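Local coordinates for protein DNA alpha-glucosyltransferase (Enterobacteria phage T4, PDB 1XV5) that is a phage glycosyltransferase of the GT-B clan, built from two Rossmann-like domains, and is modelled here with uridine-5'-diphosphate, at residues F381-Q384 with S388-C391. Residues are numbered along the deposited sequence; the frame is centred on the assembly and turned at random.
Sequences FLYQ and SSFC
In this GT-B fold the C-terminal helix crosses back to the N-terminal domain, and Tyr383 and Phe390 meet at the kink where helix 368-386 gives way to helix 388-399. The two rings form a T-shaped (edge-to-face) pair. Their centroids are 5.2 Å apart and their planes lie at 62°. The edge of Phe390 is the one that points in: its CE2 sits over one face of Tyr383, displaced toward the rim, and comes within 3.8 Å of Tyr383 CE2. With CG of Tyr383 anti to the backbone N (chi1 164°), the phenol ring reaches across the kink to its partner.

Phe390 also approaches the last turn of helix 368-386. Tyr383 O lies at the edge of the Phe390 ring, near its plane, 3.4 Å from CE2. This is a contact of ring C-H with carbonyl oxygen, not a classical hydrogen bond. Gln384 O is farther off, 3.9 Å from Phe390 CD2, and accepts a hydrogen bond from Arg333. The same arginine makes a cation-pi contact with Phe390, so one side chain serves both helices.

No direct hydrogen bond links 381-384 with 388-391. The contact is at the surface, and a water lies between the hydroxyls of Tyr383 and Ser389, one from each helix. Ser389 OG is also hydrogen-bonded to Asp387, and it lies 3.9 Å from Tyr383 OH. The water donates to Ser389 OG at 2.8 Å, while its bond with Tyr383 OH is weak, at 3.4 Å.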
loop_
_atom_site.group_PDB
_atom_site.type_symbol
_atom_site.label_atom_id
_atom_site.label_comp_id
_atom_site.label_asym_id
_atom_site.label_seq_id
_atom_site.Cartn_x
_atom_site.Cartn_y
_atom_site.Cartn_z
ATOM N N PHE A 381 13.968 12.223 -2.555
ATOM C CA PHE A 381 13.197 12.475 -1.342
ATOM C C PHE A 381 12.456 11.226 -0.874
ATOM O O PHE A 381 12.502 10.864 0.301
ATOM C CB PHE A 381 12.181 13.591 -1.587
ATOM C CG PHE A 381 11.376 13.958 -0.370
ATOM C CD1 PHE A 381 11.956 14.666 0.678
ATOM C CD2 PHE A 381 10.035 13.602 -0.274
ATOM C CE1 PHE A 381 11.213 15.019 1.802
ATOM C CE2 PHE A 381 9.281 13.947 0.842
ATOM C CZ PHE A 381 9.870 14.661 1.888
ATOM N N LEU A 382 11.760 10.577 -1.801
ATOM C CA LEU A 382 11.002 9.382 -1.469
ATOM C C LEU A 382 11.931 8.235 -1.086
ATOM O O LEU A 382 11.599 7.422 -0.228
ATOM C CB LEU A 382 10.097 9.004 -2.644
ATOM C CG LEU A 382 9.023 10.068 -2.921
ATOM C CD1 LEU A 382 8.229 9.692 -4.164
ATOM C CD2 LEU A 382 8.096 10.204 -1.712
ATOM N N TYR A 383 13.097 8.178 -1.721
ATOM C CA TYR A 383 14.086 7.149 -1.402
ATOM C C TYR A 383 14.514 7.327 0.060
ATOM O O TYR A 383 14.509 6.380 0.853
ATOM C CB TYR A 383 15.299 7.304 -2.321
ATOM C CG TYR A 383 16.526 6.565 -1.848
ATOM C CD1 TYR A 383 16.602 5.174 -1.923
ATOM C CD2 TYR A 383 17.607 7.256 -1.302
ATOM C CE1 TYR A 383 17.726 4.488 -1.464
ATOM C CE2 TYR A 383 18.736 6.580 -0.838
ATOM C CZ TYR A 383 18.787 5.198 -0.924
ATOM O OH TYR A 383 19.905 4.526 -0.482
ATOM N N GLN A 384 14.881 8.556 0.412
ATOM C CA GLN A 384 15.304 8.866 1.772
ATOM C C GLN A 384 14.185 8.603 2.773
ATOM O O GLN A 384 14.427 8.171 3.897
ATOM C CB GLN A 384 15.734 10.334 1.872
ATOM C CG GLN A 384 17.055 10.638 1.182
ATOM C CD GLN A 384 18.240 10.028 1.909
ATOM O OE1 GLN A 384 19.314 9.847 1.333
ATOM N NE2 GLN A 384 18.053 9.717 3.185
ATOM N N SER A 388 13.437 0.500 1.305
ATOM C CA SER A 388 13.601 -0.690 2.138
ATOM C C SER A 388 14.928 -0.703 2.895
ATOM O O SER A 388 14.998 -1.183 4.029
ATOM C CB SER A 388 13.509 -1.953 1.277
ATOM O OG SER A 388 12.219 -2.097 0.711
ATOM N N SER A 389 15.979 -0.180 2.268
ATOM C CA SER A 389 17.300 -0.170 2.891
ATOM C C SER A 389 17.298 0.525 4.246
ATOM O O SER A 389 18.107 0.200 5.119
ATOM C CB SER A 389 18.332 0.489 1.964
ATOM O OG SER A 389 18.081 1.872 1.796
ATOM N N PHE A 390 16.384 1.473 4.421
ATOM C CA PHE A 390 16.264 2.209 5.671
ATOM C C PHE A 390 15.206 1.627 6.605
ATOM O O PHE A 390 15.494 1.259 7.744
ATOM C CB PHE A 390 15.876 3.667 5.407
ATOM C CG PHE A 390 16.860 4.425 4.571
ATOM C CD1 PHE A 390 18.160 4.635 5.016
ATOM C CD2 PHE A 390 16.477 4.956 3.341
ATOM C CE1 PHE A 390 19.065 5.367 4.248
ATOM C CE2 PHE A 390 17.372 5.689 2.567
ATOM C CZ PHE A 390 18.670 5.896 3.022
ATOM N N CYS A 391 13.974 1.553 6.108
ATOM C CA CYS A 391 12.848 1.096 6.908
ATOM C C CYS A 391 12.872 -0.350 7.385
ATOM O O CYS A 391 12.578 -0.609 8.548
ATOM C CB CYS A 391 11.545 1.388 6.167
ATOM S SG CYS A 391 11.414 3.120 5.626
HETATM O O HOH W 1 20.762 2.576 2.221
#